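Local atomic coordinates of lovastatin nonaketide synthase, polyketide synthase component (PDB entry 7CPX), a protein that builds the dihydromonacolin L backbone of the cholesterol-lowering drug lovastatin from malonyl-CoA by iterative condensation, methylation, ketoreduction and dehydration, working with the enoyl reductase partner lovC. Residues E1508-H1522 and R1535-I1549. The protein carries 2 engineered substitutions. Residues are numbered along the deposited sequence; the frame is centred on the assembly and turned at random.
Sequences EPHAYDLIIASNVLH and RSLLKPGGQMVILEI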
loop_
_atom_site.group_PDB
_atom_site.type_symbol
_atom_site.label_atom_id
_atom_site.label_comp_id
_atom_site.label_asym_id
_atom_site.label_seq_id
_atom_site.Cartn_x
_atom_site.Cartn_y
_atom_site.Cartn_z
ATOM N N GLU A 1508 38.862 -49.007 27.677
ATOM C CA GLU A 1508 38.255 -50.292 28.002
ATOM C C GLU A 1508 39.192 -51.425 27.591
ATOM O O GLU A 1508 39.662 -51.447 26.447
ATOM C CB GLU A 1508 36.907 -50.437 27.299
ATOM C CG GLU A 1508 36.163 -51.717 27.646
ATOM C CD GLU A 1508 34.820 -51.814 26.950
ATOM O OE1 GLU A 1508 34.458 -50.868 26.218
ATOM O OE2 GLU A 1508 34.127 -52.837 27.130
ATOM N N PRO A 1509 39.486 -52.376 28.479
ATOM C CA PRO A 1509 40.419 -53.448 28.115
ATOM C C PRO A 1509 39.863 -54.325 27.004
ATOM O O PRO A 1509 38.666 -54.615 26.954
ATOM C CB PRO A 1509 40.583 -54.231 29.421
ATOM C CG PRO A 1509 39.309 -53.994 30.153
ATOM C CD PRO A 1509 38.902 -52.588 29.814
ATOM N N HIS A 1510 40.756 -54.755 26.112
ATOM C CA HIS A 1510 40.406 -55.671 25.028
ATOM C C HIS A 1510 39.156 -55.200 24.289
ATOM O O HIS A 1510 38.295 -55.996 23.910
ATOM C CB HIS A 1510 40.218 -57.093 25.556
ATOM C CG HIS A 1510 41.396 -57.612 26.317
ATOM N ND1 HIS A 1510 42.602 -57.902 25.715
ATOM C CD2 HIS A 1510 41.555 -57.895 27.632
ATOM C CE1 HIS A 1510 43.452 -58.340 26.627
ATOM N NE2 HIS A 1510 42.841 -58.346 27.799
ATOM N N ALA A 1511 39.055 -53.889 24.087
ATOM C CA ALA A 1511 37.924 -53.287 23.397
ATOM C C ALA A 1511 38.308 -52.692 22.051
ATOM O O ALA A 1511 37.504 -51.970 21.452
ATOM C CB ALA A 1511 37.284 -52.211 24.275
ATOM N N TYR A 1512 39.512 -52.974 21.561
ATOM C CA TYR A 1512 40.008 -52.407 20.315
ATOM C C TYR A 1512 40.374 -53.523 19.350
ATOM O O TYR A 1512 41.082 -54.465 19.719
ATOM C CB TYR A 1512 41.217 -51.505 20.568
ATOM C CG TYR A 1512 40.833 -50.163 21.138
ATOM C CD1 TYR A 1512 40.450 -49.125 20.306
ATOM C CD2 TYR A 1512 40.841 -49.938 22.506
ATOM C CE1 TYR A 1512 40.092 -47.900 20.815
ATOM C CE2 TYR A 1512 40.485 -48.711 23.027
ATOM C CZ TYR A 1512 40.112 -47.694 22.176
ATOM O OH TYR A 1512 39.754 -46.467 22.685
ATOM N N ASP A 1513 39.886 -53.410 18.115
ATOM C CA ASP A 1513 40.202 -54.399 17.094
ATOM C C ASP A 1513 41.615 -54.214 16.559
ATOM O O ASP A 1513 42.287 -55.197 16.224
ATOM C CB ASP A 1513 39.189 -54.314 15.952
ATOM C CG ASP A 1513 37.797 -54.748 16.372
ATOM O OD1 ASP A 1513 37.647 -55.894 16.841
ATOM O OD2 ASP A 1513 36.855 -53.939 16.238
ATOM N N LEU A 1514 42.084 -52.971 16.468
ATOM C CA LEU A 1514 43.390 -52.708 15.884
ATOM C C LEU A 1514 44.035 -51.507 16.561
ATOM O O LEU A 1514 43.361 -50.549 16.950
ATOM C CB LEU A 1514 43.279 -52.477 14.372
ATOM C CG LEU A 1514 44.500 -51.890 13.660
ATOM C CD1 LEU A 1514 44.698 -52.545 12.307
ATOM C CD2 LEU A 1514 44.349 -50.390 13.498
ATOM N N ILE A 1515 45.357 -51.577 16.690
ATOM C CA ILE A 1515 46.162 -50.500 17.248
ATOM C C ILE A 1515 47.290 -50.189 16.277
ATOM O O ILE A 1515 47.813 -51.088 15.610
ATOM C CB ILE A 1515 46.720 -50.860 18.641
ATOM C CG1 ILE A 1515 45.593 -50.851 19.676
ATOM C CG2 ILE A 1515 47.825 -49.888 19.038
ATOM C CD1 ILE A 1515 46.012 -51.313 21.057
ATOM N N ILE A 1516 47.651 -48.912 16.193
ATOM C CA ILE A 1516 48.684 -48.425 15.283
ATOM C C ILE A 1516 49.667 -47.601 16.102
ATOM O O ILE A 1516 49.353 -46.477 16.505
ATOM C CB ILE A 1516 48.101 -47.584 14.140
ATOM C CG1 ILE A 1516 47.162 -48.431 13.283
ATOM C CG2 ILE A 1516 49.219 -47.006 13.288
ATOM C CD1 ILE A 1516 46.214 -47.618 12.425
ATOM N N ALA A 1517 50.857 -48.146 16.335
ATOM C CA ALA A 1517 51.912 -47.434 17.049
ATOM C C ALA A 1517 52.809 -46.750 16.024
ATOM O O ALA A 1517 53.616 -47.409 15.360
ATOM C CB ALA A 1517 52.711 -48.387 17.931
ATOM N N SER A 1518 52.683 -45.429 15.913
ATOM C CA SER A 1518 53.367 -44.655 14.876
ATOM C C SER A 1518 54.666 -44.096 15.446
ATOM O O SER A 1518 54.695 -43.011 16.027
ATOM C CB SER A 1518 52.465 -43.543 14.357
ATOM O OG SER A 1518 53.141 -42.745 13.401
ATOM N N ASN A 1519 55.754 -44.847 15.265
ATOM C CA ASN A 1519 57.097 -44.403 15.633
ATOM C C ASN A 1519 57.111 -43.785 17.029
ATOM O O ASN A 1519 57.712 -42.736 17.271
ATOM C CB ASN A 1519 57.645 -43.421 14.598
ATOM C CG ASN A 1519 57.762 -44.036 13.219
ATOM O OD1 ASN A 1519 58.723 -44.745 12.924
ATOM N ND2 ASN A 1519 56.781 -43.768 12.366
ATOM N N VAL A 1520 56.428 -44.452 17.957
ATOM C CA VAL A 1520 56.361 -43.987 19.339
ATOM C C VAL A 1520 56.817 -45.033 20.342
ATOM O O VAL A 1520 57.126 -44.680 21.495
ATOM C CB VAL A 1520 54.927 -43.515 19.671
ATOM C CG1 VAL A 1520 53.963 -44.692 19.674
ATOM C CG2 VAL A 1520 54.897 -42.769 20.998
ATOM N N LEU A 1521 56.890 -46.314 19.977
ATOM C CA LEU A 1521 57.387 -47.321 20.905
ATOM C C LEU A 1521 58.848 -47.094 21.268
ATOM O O LEU A 1521 59.297 -47.582 22.310
ATOM C CB LEU A 1521 57.210 -48.719 20.308
ATOM C CG LEU A 1521 55.779 -49.112 19.933
ATOM C CD1 LEU A 1521 55.733 -50.551 19.442
ATOM C CD2 LEU A 1521 54.829 -48.913 21.105
ATOM N N HIS A 1522 59.597 -46.371 20.435
ATOM C CA HIS A 1522 60.973 -46.024 20.765
ATOM C C HIS A 1522 61.060 -44.866 21.748
ATOM O O HIS A 1522 62.147 -44.604 22.276
ATOM C CB HIS A 1522 61.753 -45.668 19.497
ATOM C CG HIS A 1522 61.358 -44.357 18.894
ATOM N ND1 HIS A 1522 62.280 -43.451 18.414
ATOM C CD2 HIS A 1522 60.141 -43.798 18.692
ATOM C CE1 HIS A 1522 61.649 -42.390 17.944
ATOM N NE2 HIS A 1522 60.350 -42.576 18.100
ATOM N N ARG A 1535 48.394 -55.084 24.019
ATOM C CA ARG A 1535 47.657 -56.344 24.053
ATOM C C ARG A 1535 46.443 -56.235 24.962
ATOM O O ARG A 1535 45.351 -56.704 24.616
ATOM C CB ARG A 1535 48.565 -57.476 24.534
ATOM C CG ARG A 1535 47.911 -58.849 24.537
ATOM C CD ARG A 1535 47.385 -59.222 23.162
ATOM N NE ARG A 1535 46.939 -60.609 23.102
ATOM C CZ ARG A 1535 45.739 -61.030 23.476
ATOM N NH1 ARG A 1535 44.831 -60.196 23.958
ATOM N NH2 ARG A 1535 45.441 -62.321 23.366
ATOM N N SER A 1536 46.619 -55.623 26.132
ATOM C CA SER A 1536 45.514 -55.478 27.070
ATOM C C SER A 1536 44.340 -54.752 26.431
ATOM O O SER A 1536 43.183 -55.116 26.668
ATOM C CB SER A 1536 45.980 -54.731 28.320
ATOM O OG SER A 1536 47.048 -55.414 28.952
ATOM N N LEU A 1537 44.613 -53.729 25.622
ATOM C CA LEU A 1537 43.537 -53.019 24.941
ATOM C C LEU A 1537 43.021 -53.743 23.707
ATOM O O LEU A 1537 41.863 -53.534 23.326
ATOM C CB LEU A 1537 43.990 -51.612 24.537
ATOM C CG LEU A 1537 44.023 -50.551 25.640
ATOM C CD1 LEU A 1537 44.245 -49.175 25.033
ATOM C CD2 LEU A 1537 42.754 -50.567 26.483
ATOM N N LEU A 1538 43.835 -54.582 23.074
ATOM C CA LEU A 1538 43.410 -55.273 21.867
ATOM C C LEU A 1538 42.522 -56.463 22.200
ATOM O O LEU A 1538 42.772 -57.198 23.159
ATOM C CB LEU A 1538 44.620 -55.752 21.065
ATOM C CG LEU A 1538 45.355 -54.702 20.234
ATOM C CD1 LEU A 1538 46.576 -55.318 19.586
ATOM C CD2 LEU A 1538 44.441 -54.102 19.180
ATOM N N LYS A 1539 41.478 -56.647 21.397
ATOM C CA LYS A 1539 40.694 -57.865 21.473
ATOM C C LYS A 1539 41.553 -59.042 21.013
ATOM O O LYS A 1539 42.513 -58.859 20.261
ATOM C CB LYS A 1539 39.449 -57.759 20.598
ATOM C CG LYS A 1539 38.448 -56.704 21.028
ATOM C CD LYS A 1539 37.488 -56.387 19.893
ATOM C CE LYS A 1539 36.412 -55.400 20.312
ATOM N NZ LYS A 1539 35.521 -55.040 19.173
ATOM N N PRO A 1540 41.237 -60.261 21.451
ATOM C CA PRO A 1540 42.026 -61.414 20.999
ATOM C C PRO A 1540 42.025 -61.499 19.481
ATOM O O PRO A 1540 40.974 -61.436 18.837
ATOM C CB PRO A 1540 41.315 -62.611 21.644
ATOM C CG PRO A 1540 40.520 -62.035 22.767
ATOM C CD PRO A 1540 40.131 -60.659 22.337
ATOM N N GLY A 1541 43.217 -61.644 18.910
ATOM C CA GLY A 1541 43.382 -61.607 17.475
ATOM C C GLY A 1541 43.468 -60.218 16.883
ATOM O O GLY A 1541 43.589 -60.093 15.658
ATOM N N GLY A 1542 43.408 -59.172 17.704
ATOM C CA GLY A 1542 43.515 -57.823 17.187
ATOM C C GLY A 1542 44.841 -57.580 16.497
ATOM O O GLY A 1542 45.844 -58.251 16.748
ATOM N N GLN A 1543 44.839 -56.592 15.608
ATOM C CA GLN A 1543 45.973 -56.323 14.734
ATOM C C GLN A 1543 46.763 -55.131 15.255
ATOM O O GLN A 1543 46.227 -54.025 15.383
ATOM C CB GLN A 1543 45.503 -56.072 13.301
ATOM C CG GLN A 1543 45.200 -57.343 12.525
ATOM C CD GLN A 1543 44.112 -58.178 13.172
ATOM O OE1 GLN A 1543 43.259 -57.658 13.891
ATOM N NE2 GLN A 1543 44.143 -59.482 12.927
ATOM N N MET A 1544 48.038 -55.365 15.548
ATOM C CA MET A 1544 48.970 -54.322 15.948
ATOM C C MET A 1544 49.845 -53.980 14.748
ATOM O O MET A 1544 50.506 -54.861 14.186
ATOM C CB MET A 1544 49.826 -54.789 17.125
ATOM C CG MET A 1544 49.917 -53.798 18.273
ATOM S SD MET A 1544 50.736 -52.258 17.828
ATOM C CE MET A 1544 50.923 -51.510 19.443
ATOM N N VAL A 1545 49.836 -52.709 14.356
ATOM C CA VAL A 1545 50.621 -52.207 13.237
ATOM C C VAL A 1545 51.635 -51.232 13.810
ATOM O O VAL A 1545 51.262 -50.172 14.329
ATOM C CB VAL A 1545 49.743 -51.529 12.178
ATOM C CG1 VAL A 1545 50.603 -50.936 11.078
ATOM C CG2 VAL A 1545 48.742 -52.519 11.609
ATOM N N ILE A 1546 52.914 -51.573 13.708
ATOM C CA ILE A 1546 53.985 -50.818 14.347
ATOM C C ILE A 1546 54.866 -50.216 13.265
ATOM O O ILE A 1546 55.443 -50.947 12.450
ATOM C CB ILE A 1546 54.813 -51.703 15.291
ATOM C CG1 ILE A 1546 53.928 -52.296 16.389
ATOM C CG2 ILE A 1546 55.958 -50.908 15.899
ATOM C CD1 ILE A 1546 53.258 -53.597 16.002
ATOM N N LEU A 1547 54.969 -48.888 13.255
ATOM C CA LEU A 1547 56.041 -48.186 12.563
ATOM C C LEU A 1547 57.072 -47.796 13.611
ATOM O O LEU A 1547 56.756 -47.049 14.543
ATOM C CB LEU A 1547 55.531 -46.939 11.840
ATOM C CG LEU A 1547 54.502 -47.108 10.725
ATOM C CD1 LEU A 1547 53.101 -46.842 11.246
ATOM C CD2 LEU A 1547 54.841 -46.178 9.569
ATOM N N GLU A 1548 58.293 -48.303 13.474
ATOM C CA GLU A 1548 59.299 -48.035 14.490
ATOM C C GLU A 1548 60.684 -48.268 13.911
ATOM O O GLU A 1548 60.849 -48.918 12.874
ATOM C CB GLU A 1548 59.076 -48.908 15.731
ATOM C CG GLU A 1548 59.799 -48.433 16.986
ATOM C CD GLU A 1548 59.450 -47.006 17.364
ATOM O OE1 GLU A 1548 59.957 -46.072 16.709
ATOM O OE2 GLU A 1548 58.663 -46.819 18.314
ATOM N N ILE A 1549 61.681 -47.721 14.606
ATOM C CA ILE A 1549 63.066 -47.852 14.180
ATOM C C ILE A 1549 63.501 -49.307 14.271
ATOM O O ILE A 1549 63.142 -50.030 15.210
ATOM C CB ILE A 1549 63.973 -46.947 15.034
ATOM C CG1 ILE A 1549 63.797 -47.257 16.525
ATOM C CG2 ILE A 1549 63.667 -45.485 14.753
ATOM C CD1 ILE A 1549 64.843 -46.614 17.415
#
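ND1 of H1510 gives a hydrogen bond of 2.7 Å to L1538 O, just past the C-terminal end of helix 1527-1537. This helix joins parallel strands 1514-1518 and 1542-1547 in a right-handed beta-alpha-beta crossover of the Rossmann-like methyltransferase domain. The bond lies nearly in the ring plane of H1510 and is fairly straight (161° at the hydrogen). S1536 O lies over one ring face, near its centre, and accepts the backbone N of H1510. CG of H1510 sits anti to the carbonyl carbon (chi1 -55°), which turns the ring across the helix end.

The strands run side by side, 4.7 Å apart at closest and 10° from parallel. Backbone bonds alternate along them, from Q1543 N to D1513 O up to L1547 N to A1517 O.

On the sheet face that carries I1515, A1517, M1544 and I1546, CE of M1544 lies 3.5 Å from CG2 of I1515 and also reaches CB of A1517. CG1 of I1515 meets CD2 of L1538 at 3.5 Å, so this strand packs on the residue just after the helix. The other face carries L1514, I1516, V1545 and L1547, and helix 1420-1436 covers L1514 and V1545 there.

At the opposite end from H1510, the E1548 carboxylate lies beside the loop of L1521 and H1522. Its OE1 accepts I1549 N at 3.2 Å through the anti lone pair.

K1539, its side chain extended, makes a salt bridge to D1513 whose hydrogen bonds are weak (K1539 NZ to D1513 OD1 3.3 Å), while OD2 of D1513 accepts the backbone N of D1441.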